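Local coordinates for protein CT_858 (Chlamydia trachomatis, PDB 3DOR) that probably works as a serine-type endopeptidase, the secreted chlamydial protease CPAF, whose mature form is a dimer, at residues L11-H16 with V499-R504; F57-L62 with V76-I81; V559-L562 with T568-L571. All blocks are in the same frame, centred on the assembly; numbering follows the deposited sequence.

Overall arrangement
Contacts 1 and 2 are neighbours, their centres about 12 Å apart, and they meet directly where Leu11 packs on Leu62. In contact 2 helix 55-67 packs on strand 75-78; in contact 1 helix 2-20 packs on the loop between strands 496-499 and 507-518 of the same antiparallel sheet. Along the chain contact 2 is nested inside the long loop that contact 1 closes. Contact 1 joins helix 2-20 to a loop of the S41 peptidase region, at the second subunit. Contact 3 follows later in sequence, on the opposite side of the chain's centre, its centre about 52 Å from that of contact 1 and about 49 Å from that of contact 2. It fastens the C-terminal tail to helix 549-564.

Contact 1. Residues L11-H16 with V499-R504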
ATOM      1  N   LEU B  11      11.069   5.369  17.587  1.00 39.16           N
ATOM      2  CA  LEU B  11      11.233   4.196  18.438  1.00 38.54           C
ATOM      3  C   LEU B  11       9.942   4.056  19.231  1.00 37.53           C
ATOM      4  O   LEU B  11       9.366   2.971  19.329  1.00 37.81           O
ATOM      5  CB  LEU B  11      12.401   4.392  19.413  1.00 39.47           C
ATOM      6  CG  LEU B  11      13.080   3.170  20.049  1.00 41.55           C
ATOM      7  CD1 LEU B  11      13.908   3.634  21.233  1.00 41.94           C
ATOM      8  CD2 LEU B  11      12.071   2.144  20.506  1.00 41.09           C
ATOM      9  N   SER B  12       9.479   5.171  19.789  1.00 36.64           N
ATOM     10  CA  SER B  12       8.261   5.152  20.585  1.00 36.15           C
ATOM     11  C   SER B  12       7.085   4.679  19.747  1.00 34.88           C
ATOM     12  O   SER B  12       6.179   4.018  20.252  1.00 34.20           O
ATOM     13  CB  SER B  12       7.960   6.543  21.161  1.00 37.48           C
ATOM     14  OG  SER B  12       7.497   7.427  20.154  1.00 39.35           O
ATOM     15  N   PHE B  13       7.086   5.026  18.464  1.00 35.37           N
ATOM     16  CA  PHE B  13       6.002   4.583  17.601  1.00 34.62           C
ATOM     17  C   PHE B  13       6.082   3.066  17.418  1.00 34.25           C
ATOM     18  O   PHE B  13       5.073   2.365  17.527  1.00 34.09           O
ATOM     19  CB  PHE B  13       6.068   5.270  16.236  1.00 35.35           C
ATOM     20  CG  PHE B  13       4.947   4.872  15.314  1.00 35.78           C
ATOM     21  CD1 PHE B  13       3.620   5.094  15.678  1.00 35.01           C
ATOM     22  CD2 PHE B  13       5.216   4.265  14.091  1.00 36.52           C
ATOM     23  CE1 PHE B  13       2.571   4.716  14.838  1.00 36.97           C
ATOM     24  CE2 PHE B  13       4.177   3.882  13.237  1.00 37.80           C
ATOM     25  CZ  PHE B  13       2.850   4.109  13.610  1.00 37.18           C
ATOM     26  N   LEU B  14       7.283   2.559  17.148  1.00 33.42           N
ATOM     27  CA  LEU B  14       7.462   1.122  16.970  1.00 33.78           C
ATOM     28  C   LEU B  14       7.041   0.382  18.226  1.00 33.85           C
ATOM     29  O   LEU B  14       6.329  -0.613  18.161  1.00 33.88           O
ATOM     30  CB  LEU B  14       8.915   0.789  16.660  1.00 33.20           C
ATOM     31  CG  LEU B  14       9.494   1.324  15.358  1.00 33.43           C
ATOM     32  CD1 LEU B  14      10.921   0.803  15.234  1.00 33.32           C
ATOM     33  CD2 LEU B  14       8.642   0.884  14.163  1.00 31.76           C
ATOM     34  N   GLU B  15       7.488   0.875  19.376  1.00 35.91           N
ATOM     35  CA  GLU B  15       7.139   0.259  20.647  1.00 35.54           C
ATOM     36  C   GLU B  15       5.625   0.169  20.789  1.00 36.29           C
ATOM     37  O   GLU B  15       5.096  -0.823  21.294  1.00 35.41           O
ATOM     38  CB  GLU B  15       7.710   1.070  21.815  1.00 36.00           C
ATOM     39  CG  GLU B  15       7.351   0.490  23.179  1.00 40.31           C
ATOM     40  CD  GLU B  15       7.760   1.388  24.339  1.00 43.01           C
ATOM     41  OE1 GLU B  15       7.429   1.048  25.497  1.00 42.01           O
ATOM     42  OE2 GLU B  15       8.412   2.427  24.094  1.00 45.27           O
ATOM     43  N   HIS B  16       4.918   1.205  20.351  1.00 36.94           N
ATOM     44  CA  HIS B  16       3.468   1.186  20.466  1.00 36.68           C
ATOM     45  C   HIS B  16       2.861   0.148  19.525  1.00 35.95           C
ATOM     46  O   HIS B  16       1.855  -0.476  19.849  1.00 37.31           O
ATOM     47  CB  HIS B  16       2.881   2.576  20.188  1.00 37.19           C
ATOM     48  CG  HIS B  16       1.388   2.610  20.247  1.00 37.81           C
ATOM     49  ND1 HIS B  16       0.604   2.714  19.117  1.00 37.55           N
ATOM     50  CD2 HIS B  16       0.535   2.463  21.289  1.00 35.96           C
ATOM     51  CE1 HIS B  16      -0.668   2.623  19.460  1.00 38.41           C
ATOM     52  NE2 HIS B  16      -0.739   2.470  20.771  1.00 39.92           N
ATOM     53  N   VAL B 499       4.267  -2.117   7.717  1.00 29.56           N
ATOM     54  CA  VAL B 499       3.858  -0.793   8.128  1.00 29.84           C
ATOM     55  C   VAL B 499       4.810   0.230   7.533  1.00 29.32           C
ATOM     56  O   VAL B 499       6.019   0.030   7.532  1.00 28.27           O
ATOM     57  CB  VAL B 499       3.864  -0.664   9.669  1.00 29.84           C
ATOM     58  CG1 VAL B 499       3.434   0.735  10.076  1.00 28.95           C
ATOM     59  CG2 VAL B 499       2.921  -1.704  10.274  1.00 31.28           C
ATOM     60  N   GLN B 500       4.249   1.311   7.002  1.00 29.57           N
ATOM     61  CA  GLN B 500       5.035   2.390   6.428  1.00 31.79           C
ATOM     62  C   GLN B 500       4.504   3.673   7.047  1.00 30.71           C
ATOM     63  O   GLN B 500       3.346   3.740   7.445  1.00 29.89           O
ATOM     64  CB  GLN B 500       4.860   2.448   4.905  1.00 37.77           C
ATOM     65  CG  GLN B 500       5.081   1.119   4.171  1.00 44.98           C
ATOM     66  CD  GLN B 500       3.786   0.528   3.603  1.00 50.00           C
ATOM     67  OE1 GLN B 500       3.811  -0.240   2.639  1.00 55.46           O
ATOM     68  NE2 GLN B 500       2.655   0.878   4.203  1.00 51.56           N
ATOM     69  N   PHE B 501       5.348   4.686   7.145  1.00 30.74           N
ATOM     70  CA  PHE B 501       4.920   5.959   7.711  1.00 31.85           C
ATOM     71  C   PHE B 501       6.040   6.959   7.493  1.00 31.78           C
ATOM     72  O   PHE B 501       7.203   6.602   7.574  1.00 33.15           O
ATOM     73  CB  PHE B 501       4.603   5.802   9.207  1.00 32.13           C
ATOM     74  CG  PHE B 501       5.788   5.419  10.050  1.00 35.92           C
ATOM     75  CD1 PHE B 501       6.533   6.392  10.712  1.00 36.96           C
ATOM     76  CD2 PHE B 501       6.175   4.089  10.165  1.00 35.49           C
ATOM     77  CE1 PHE B 501       7.643   6.045  11.475  1.00 35.83           C
ATOM     78  CE2 PHE B 501       7.286   3.733  10.926  1.00 35.74           C
ATOM     79  CZ  PHE B 501       8.019   4.712  11.579  1.00 36.65           C
ATOM     80  N   PRO B 502       5.701   8.222   7.185  1.00 31.21           N
ATOM     81  CA  PRO B 502       6.739   9.230   6.960  1.00 32.47           C
ATOM     82  C   PRO B 502       7.534   9.512   8.230  1.00 32.26           C
ATOM     83  O   PRO B 502       6.972   9.575   9.326  1.00 33.89           O
ATOM     84  CB  PRO B 502       5.946  10.438   6.464  1.00 33.49           C
ATOM     85  CG  PRO B 502       4.618  10.271   7.124  1.00 33.93           C
ATOM     86  CD  PRO B 502       4.356   8.790   6.990  1.00 31.03           C
ATOM     87  N   ASN B 503       8.844   9.666   8.080  1.00 30.95           N
ATOM     88  CA  ASN B 503       9.708   9.897   9.233  1.00 32.84           C
ATOM     89  C   ASN B 503      11.046  10.433   8.757  1.00 32.73           C
ATOM     90  O   ASN B 503      11.374  10.329   7.578  1.00 31.77           O
ATOM     91  CB  ASN B 503       9.925   8.576   9.973  1.00 31.02           C
ATOM     92  CG  ASN B 503      10.630   7.546   9.111  1.00 31.90           C
ATOM     93  OD1 ASN B 503      11.838   7.331   9.238  1.00 32.24           O
ATOM     94  ND2 ASN B 503       9.881   6.921   8.203  1.00 26.58           N
ATOM     95  N   ARG B 504      11.813  10.996   9.686  1.00 34.85           N
ATOM     96  CA  ARG B 504      13.123  11.568   9.380  1.00 37.66           C
ATOM     97  C   ARG B 504      14.252  10.608   9.753  1.00 37.34           C
ATOM     98  O   ARG B 504      15.427  10.974   9.701  1.00 36.98           O
ATOM     99  CB  ARG B 504      13.316  12.883  10.147  1.00 42.03           C
ATOM    100  CG  ARG B 504      12.361  14.012   9.784  1.00 45.49           C
ATOM    101  CD  ARG B 504      12.842  14.772   8.566  1.00 49.85           C
ATOM    102  NE  ARG B 504      11.971  15.900   8.221  1.00 53.34           N
ATOM    103  CZ  ARG B 504      11.711  16.929   9.023  1.00 53.46           C
ATOM    104  NH1 ARG B 504      12.250  16.989  10.235  1.00 55.15           N
ATOM    105  NH2 ARG B 504      10.915  17.907   8.611  1.00 51.89           N
TER
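Phe13 drives one side of its ring into the face of Phe501, in a T-shaped (edge-to-face) pair whose centroids are 4.8 Å apart and whose planes meet at 63°. The CD2 and CE2 atoms of Phe13 do the touching: CD2 stands over the centre of the Phe501 ring, and CE2 comes within 3.7 Å of Phe501 CD2. The Phe13 ring swings out beside its own carbonyl carbon, with CG anti to the backbone N (chi1 -179°), and reaches across from the helix. On the other face of Phe501, toward the rim, sits the amide nitrogen of Asn503. That ND2 also donates to Phe501 O over 2.8 Å, lying in the carbonyl plane, while Asn503 OD1 accepts from the backbone N of Ile507. The amide is thereby tied to the backbone at both ends, to Phe501 in the loop and to Ile507 where the next strand begins, and the Phe501 ring lies between it and Phe13. This is the connecting loop of a β-hairpin, linking strand 496-499 to its antiparallel partner 507-518, and helix 2-20 packs across it. Leu14, next along the helix, packs on Cys510 of the second strand. The Phe13 ring also stacks on Phe13 of the second subunit, which places the aromatic cluster at the dimer interface. Away from the rings the two segments part and solvent is nearer. Gln500 projects away from the helix and is exposed to solvent, Pro502 is partly exposed beside Lys21 of the second subunit, and Ser12 stays partly exposed, its hydroxyl bonded to Gln9 O.

Contact 2. Residues F57-L62 with V76-I81; sequences FCQQVL and VTFFAI
The Phe78 ring carries the side chain of Gln59 over one face. Gln59 CB lies 3.8 Å from the ring centroid and 15° off the ring normal, a CH-π contact displaced toward the CD2-CE2 side of the ring. From there the glutamine runs back along Phe78 in the opposite direction to the phenylalanine side chain: Gln59 CG rests near Phe78 CD2, and the terminal NE2 reaches Phe78 CB at 3.6 Å. The amide is not flat on the ring, its plane being turned 34° from it. At the far end of the ring, Phe78 CZ comes within 3.2 Å of the backbone oxygen Gln59 O. This course follows from a Gln59 side chain that is extended beyond CG, after CG has been placed anti to the carbonyl carbon (chi1 -60°). The same helix face continues with Leu62, which is directed toward the strand and also packs on Ile507 and on Leu11 of helix 2-20; Leu62 O meets Val76 CG2 at 4.3 Å. Helix 55-67 packs against strand 75-78, running roughly opposite to it, and the strand pairs antiparallel with strand 507-518. Past Phe78 the strand ends in an inverse γ turn centred on Phe79, with a weak bond from Ala80 N to Phe78 O. A water joins this turn to the helix, accepting from Gln59 NE2 at 2.9 Å and donating to Phe79 O at 2.7 Å. Gln59 NE2 donates as well to Thr505 O, in the loop leading to strand 507-518. Gln59 is therefore used in two ways: its methylenes cover an aromatic face, while its amide nitrogen serves two acceptors, so the buried NE2 is satisfied beside a largely apolar contact.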
ATOM      1  N   PHE B  57      23.503   5.311  12.663  1.00 41.00           N
ATOM      2  CA  PHE B  57      23.669   4.784  14.012  1.00 39.80           C
ATOM      3  C   PHE B  57      22.300   4.493  14.613  1.00 40.13           C
ATOM      4  O   PHE B  57      22.072   3.424  15.181  1.00 41.41           O
ATOM      5  CB  PHE B  57      24.392   5.784  14.914  1.00 38.69           C
ATOM      6  CG  PHE B  57      24.460   5.349  16.347  1.00 37.33           C
ATOM      7  CD1 PHE B  57      25.422   4.438  16.768  1.00 37.96           C
ATOM      8  CD2 PHE B  57      23.516   5.799  17.270  1.00 36.27           C
ATOM      9  CE1 PHE B  57      25.442   3.977  18.088  1.00 37.08           C
ATOM     10  CE2 PHE B  57      23.528   5.344  18.586  1.00 34.08           C
ATOM     11  CZ  PHE B  57      24.493   4.430  18.996  1.00 35.14           C
ATOM     12  N   CYS B  58      21.398   5.462  14.501  1.00 39.00           N
ATOM     13  CA  CYS B  58      20.050   5.311  15.029  1.00 38.94           C
ATOM     14  C   CYS B  58      19.293   4.205  14.292  1.00 37.98           C
ATOM     15  O   CYS B  58      18.455   3.522  14.877  1.00 37.92           O
ATOM     16  CB  CYS B  58      19.287   6.636  14.910  1.00 38.91           C
ATOM     17  SG  CYS B  58      19.957   7.973  15.933  1.00 41.01           S
ATOM     18  N   GLN B  59      19.586   4.034  13.008  1.00 37.30           N
ATOM     19  CA  GLN B  59      18.920   2.995  12.230  1.00 38.26           C
ATOM     20  C   GLN B  59      19.333   1.635  12.795  1.00 38.21           C
ATOM     21  O   GLN B  59      18.505   0.733  12.951  1.00 38.88           O
ATOM     22  CB  GLN B  59      19.306   3.109  10.752  1.00 36.41           C
ATOM     23  CG  GLN B  59      18.925   4.444  10.137  1.00 35.98           C
ATOM     24  CD  GLN B  59      19.184   4.504   8.645  1.00 37.00           C
ATOM     25  OE1 GLN B  59      20.182   3.978   8.156  1.00 36.57           O
ATOM     26  NE2 GLN B  59      18.291   5.166   7.915  1.00 35.31           N
ATOM     27  N   GLN B  60      20.620   1.504  13.105  1.00 37.35           N
ATOM     28  CA  GLN B  60      21.162   0.281  13.681  1.00 36.69           C
ATOM     29  C   GLN B  60      20.478  -0.001  15.007  1.00 36.10           C
ATOM     30  O   GLN B  60      20.131  -1.142  15.306  1.00 40.02           O
ATOM     31  CB  GLN B  60      22.668   0.430  13.914  1.00 36.99           C
ATOM     32  CG  GLN B  60      23.504   0.341  12.658  1.00 36.07           C
ATOM     33  CD  GLN B  60      24.803   1.102  12.775  1.00 37.60           C
ATOM     34  OE1 GLN B  60      25.361   1.229  13.862  1.00 40.05           O
ATOM     35  NE2 GLN B  60      25.301   1.610  11.649  1.00 37.40           N
ATOM     36  N   VAL B  61      20.279   1.039  15.807  1.00 33.23           N
ATOM     37  CA  VAL B  61      19.635   0.859  17.103  1.00 33.22           C
ATOM     38  C   VAL B  61      18.197   0.379  16.975  1.00 33.39           C
ATOM     39  O   VAL B  61      17.762  -0.498  17.723  1.00 33.90           O
ATOM     40  CB  VAL B  61      19.649   2.158  17.931  1.00 31.94           C
ATOM     41  CG1 VAL B  61      18.845   1.969  19.210  1.00 30.53           C
ATOM     42  CG2 VAL B  61      21.081   2.535  18.267  1.00 32.01           C
ATOM     43  N   LEU B  62      17.459   0.958  16.032  1.00 32.86           N
ATOM     44  CA  LEU B  62      16.066   0.570  15.826  1.00 33.66           C
ATOM     45  C   LEU B  62      16.006  -0.847  15.263  1.00 31.89           C
ATOM     46  O   LEU B  62      15.164  -1.652  15.660  1.00 34.13           O
ATOM     47  CB  LEU B  62      15.373   1.553  14.871  1.00 34.00           C
ATOM     48  CG  LEU B  62      15.254   2.994  15.376  1.00 36.29           C
ATOM     49  CD1 LEU B  62      14.474   3.836  14.382  1.00 39.65           C
ATOM     50  CD2 LEU B  62      14.558   3.009  16.719  1.00 36.27           C
ATOM     51  N   VAL B  76      13.102  -4.191  10.286  1.00 32.46           N
ATOM     52  CA  VAL B  76      13.014  -2.842   9.741  1.00 31.82           C
ATOM     53  C   VAL B  76      13.950  -2.667   8.554  1.00 32.16           C
ATOM     54  O   VAL B  76      15.096  -3.105   8.596  1.00 33.85           O
ATOM     55  CB  VAL B  76      13.418  -1.779  10.790  1.00 34.75           C
ATOM     56  CG1 VAL B  76      13.099  -0.381  10.266  1.00 33.86           C
ATOM     57  CG2 VAL B  76      12.719  -2.042  12.111  1.00 33.48           C
ATOM     58  N   THR B  77      13.461  -2.033   7.494  1.00 31.06           N
ATOM     59  CA  THR B  77      14.292  -1.755   6.328  1.00 30.97           C
ATOM     60  C   THR B  77      14.374  -0.233   6.270  1.00 31.70           C
ATOM     61  O   THR B  77      13.457   0.456   6.725  1.00 30.65           O
ATOM     62  CB  THR B  77      13.670  -2.280   5.019  1.00 31.35           C
ATOM     63  OG1 THR B  77      12.450  -1.586   4.750  1.00 35.79           O
ATOM     64  CG2 THR B  77      13.388  -3.770   5.126  1.00 32.41           C
ATOM     65  N   PHE B  78      15.456   0.299   5.713  1.00 30.83           N
ATOM     66  CA  PHE B  78      15.619   1.748   5.662  1.00 30.95           C
ATOM     67  C   PHE B  78      15.885   2.289   4.271  1.00 30.60           C
ATOM     68  O   PHE B  78      16.347   1.557   3.393  1.00 29.70           O
ATOM     69  CB  PHE B  78      16.768   2.169   6.591  1.00 28.05           C
ATOM     70  CG  PHE B  78      16.664   1.596   7.977  1.00 29.15           C
ATOM     71  CD1 PHE B  78      17.160   0.326   8.256  1.00 26.84           C
ATOM     72  CD2 PHE B  78      16.053   2.319   9.002  1.00 28.21           C
ATOM     73  CE1 PHE B  78      17.049  -0.223   9.539  1.00 28.61           C
ATOM     74  CE2 PHE B  78      15.936   1.779  10.289  1.00 26.62           C
ATOM     75  CZ  PHE B  78      16.436   0.508  10.554  1.00 27.79           C
ATOM     76  N   PHE B  79      15.589   3.575   4.075  1.00 31.50           N
ATOM     77  CA  PHE B  79      15.847   4.220   2.790  1.00 33.28           C
ATOM     78  C   PHE B  79      17.342   4.534   2.785  1.00 32.97           C
ATOM     79  O   PHE B  79      17.740   5.664   3.052  1.00 35.33           O
ATOM     80  CB  PHE B  79      15.055   5.534   2.645  1.00 31.48           C
ATOM     81  CG  PHE B  79      13.571   5.352   2.460  1.00 30.17           C
ATOM     82  CD1 PHE B  79      12.679   5.687   3.479  1.00 30.33           C
ATOM     83  CD2 PHE B  79      13.061   4.864   1.256  1.00 31.34           C
ATOM     84  CE1 PHE B  79      11.302   5.543   3.300  1.00 28.27           C
ATOM     85  CE2 PHE B  79      11.688   4.713   1.064  1.00 28.44           C
ATOM     86  CZ  PHE B  79      10.805   5.054   2.089  1.00 30.03           C
ATOM     87  N   ALA B  80      18.156   3.523   2.497  1.00 34.09           N
ATOM     88  CA  ALA B  80      19.614   3.655   2.471  1.00 34.91           C
ATOM     89  C   ALA B  80      20.170   2.638   1.489  1.00 35.46           C
ATOM     90  O   ALA B  80      19.658   1.524   1.409  1.00 38.66           O
ATOM     91  CB  ALA B  80      20.180   3.399   3.861  1.00 33.58           C
ATOM     92  N   ILE B  81      21.217   2.999   0.750  1.00 35.00           N
ATOM     93  CA  ILE B  81      21.776   2.077  -0.232  1.00 35.15           C
ATOM     94  C   ILE B  81      23.172   1.539   0.044  1.00 35.72           C
ATOM     95  O   ILE B  81      23.621   0.619  -0.639  1.00 36.53           O
ATOM     96  CB  ILE B  81      21.795   2.697  -1.641  1.00 36.34           C
ATOM     97  CG1 ILE B  81      22.728   3.906  -1.671  1.00 36.43           C
ATOM     98  CG2 ILE B  81      20.382   3.102  -2.047  1.00 38.08           C
ATOM     99  CD1 ILE B  81      22.804   4.566  -3.028  1.00 36.25           C
TER
HETATM  100  O   HOH W   1      18.664   6.569   5.413  1.00 33.54           O

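Contact 3. Residues V559-L562 with T568-L571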
ATOM      1  N   VAL B 559      12.641 -43.442   0.705  1.00 22.73           N
ATOM      2  CA  VAL B 559      11.551 -43.501  -0.267  1.00 21.94           C
ATOM      3  C   VAL B 559      11.221 -44.962  -0.601  1.00 23.48           C
ATOM      4  O   VAL B 559      10.046 -45.322  -0.706  1.00 24.17           O
ATOM      5  CB  VAL B 559      11.904 -42.730  -1.574  1.00 22.17           C
ATOM      6  CG1 VAL B 559      10.843 -42.984  -2.662  1.00 19.94           C
ATOM      7  CG2 VAL B 559      11.983 -41.246  -1.275  1.00 21.18           C
ATOM      8  N   CYS B 560      12.246 -45.800  -0.768  1.00 23.70           N
ATOM      9  CA  CYS B 560      11.993 -47.208  -1.061  1.00 25.17           C
ATOM     10  C   CYS B 560      11.178 -47.838   0.077  1.00 24.98           C
ATOM     11  O   CYS B 560      10.276 -48.643  -0.167  1.00 23.46           O
ATOM     12  CB  CYS B 560      13.311 -47.967  -1.261  1.00 25.90           C
ATOM     13  SG  CYS B 560      14.127 -47.591  -2.833  1.00 30.31           S
ATOM     14  N   GLN B 561      11.485 -47.467   1.320  1.00 25.13           N
ATOM     15  CA  GLN B 561      10.730 -48.000   2.454  1.00 25.78           C
ATOM     16  C   GLN B 561       9.286 -47.529   2.367  1.00 26.00           C
ATOM     17  O   GLN B 561       8.372 -48.290   2.663  1.00 26.41           O
ATOM     18  CB  GLN B 561      11.324 -47.542   3.788  1.00 27.52           C
ATOM     19  CG  GLN B 561      12.633 -48.208   4.154  1.00 30.97           C
ATOM     20  CD  GLN B 561      13.168 -47.712   5.488  1.00 33.68           C
ATOM     21  OE1 GLN B 561      12.575 -47.961   6.537  1.00 35.10           O
ATOM     22  NE2 GLN B 561      14.286 -46.999   5.450  1.00 33.08           N
ATOM     23  N   LEU B 562       9.074 -46.273   1.975  1.00 24.79           N
ATOM     24  CA  LEU B 562       7.709 -45.769   1.848  1.00 25.83           C
ATOM     25  C   LEU B 562       6.957 -46.591   0.803  1.00 27.70           C
ATOM     26  O   LEU B 562       5.798 -46.964   1.007  1.00 27.71           O
ATOM     27  CB  LEU B 562       7.692 -44.300   1.423  1.00 24.15           C
ATOM     28  CG  LEU B 562       8.043 -43.217   2.444  1.00 27.06           C
ATOM     29  CD1 LEU B 562       8.018 -41.853   1.760  1.00 23.56           C
ATOM     30  CD2 LEU B 562       7.050 -43.247   3.608  1.00 26.17           C
ATOM     31  N   THR B 568       7.511 -49.491  10.327  1.00 52.11           N
ATOM     32  CA  THR B 568       7.964 -48.134  10.625  1.00 49.59           C
ATOM     33  C   THR B 568       9.170 -47.723   9.788  1.00 46.17           C
ATOM     34  O   THR B 568      10.054 -48.536   9.522  1.00 45.44           O
ATOM     35  CB  THR B 568       8.308 -47.991  12.124  1.00 51.67           C
ATOM     36  OG1 THR B 568       7.107 -48.119  12.899  1.00 52.90           O
ATOM     37  CG2 THR B 568       8.949 -46.640  12.410  1.00 51.90           C
ATOM     38  N   ILE B 569       9.193 -46.462   9.364  1.00 43.25           N
ATOM     39  CA  ILE B 569      10.296 -45.950   8.551  1.00 41.74           C
ATOM     40  C   ILE B 569      11.463 -45.522   9.432  1.00 40.32           C
ATOM     41  O   ILE B 569      11.375 -44.550  10.181  1.00 39.02           O
ATOM     42  CB  ILE B 569       9.863 -44.751   7.675  1.00 41.42           C
ATOM     43  CG1 ILE B 569       8.820 -45.191   6.646  1.00 43.03           C
ATOM     44  CG2 ILE B 569      11.057 -44.195   6.928  1.00 38.57           C
ATOM     45  CD1 ILE B 569       7.439 -45.407   7.215  1.00 48.09           C
ATOM     46  N   ILE B 570      12.562 -46.254   9.318  1.00 39.98           N
ATOM     47  CA  ILE B 570      13.753 -45.999  10.113  1.00 41.12           C
ATOM     48  C   ILE B 570      14.964 -45.621   9.266  1.00 39.80           C
ATOM     49  O   ILE B 570      15.183 -46.176   8.190  1.00 39.71           O
ATOM     50  CB  ILE B 570      14.083 -47.252  10.966  1.00 42.54           C
ATOM     51  CG1 ILE B 570      13.083 -47.367  12.115  1.00 43.12           C
ATOM     52  CG2 ILE B 570      15.498 -47.190  11.497  1.00 44.88           C
ATOM     53  CD1 ILE B 570      13.131 -48.714  12.805  1.00 47.52           C
ATOM     54  N   LEU B 571      15.746 -44.672   9.765  1.00 37.84           N
ATOM     55  CA  LEU B 571      16.951 -44.222   9.081  1.00 39.31           C
ATOM     56  C   LEU B 571      18.021 -45.285   9.347  1.00 40.91           C
ATOM     57  O   LEU B 571      18.008 -45.920  10.398  1.00 36.63           O
ATOM     58  CB  LEU B 571      17.398 -42.876   9.666  1.00 41.07           C
ATOM     59  CG  LEU B 571      18.164 -41.810   8.865  1.00 45.02           C
ATOM     60  CD1 LEU B 571      18.484 -40.612   9.774  1.00 45.19           C
ATOM     61  CD2 LEU B 571      19.447 -42.364   8.324  1.00 46.16           C
TER
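Gln561 grips the backbone of Ile570 with both ends of its side-chain amide. NE2 donates to Ile570 O at 3.0 Å in a nearly straight bond (168° at the hydrogen), and the acceptor lies in the plane of the glutamine amide. The return bond, from Ile570 N to Gln561 OE1, is longer at 3.3 Å, and its donor is tilted out of the OE1 carbonyl plane. The side chain reaches the tail through its torsions: CG stands beside the backbone N and anti to the carbonyl carbon (chi1 -73°), the chain is fully extended through CD, and a final twist (chi3 67°) turns the amide so that OE1 and NE2 face successive polar atoms of the tail. OE1 also comes within 3.6 Å of Ile569 CA. One residue further along the helix, Leu562 has a similar first torsion; its CB points alongside the tail, and CD2, the branch off the extended CD1 line, makes the closest contact. Leu562 CD2 touches Ile569 CG1 at 4.0 Å, the two side chains crossing at about a right angle. Ile569 also rests on Leu558, whereas the side chain of Ile570 leads away from the helix and is exposed; Gln561 holds its main chain. Behind the contact Val559 packs on strands 333-337 and 457-461 of the mixed sheet, and Leu562 on the latter. The arrangement is that of a C-terminal tail folded back along the last helix, 549-564, with a glutamine amide pairing with one tail residue much as a neighbouring β-strand would.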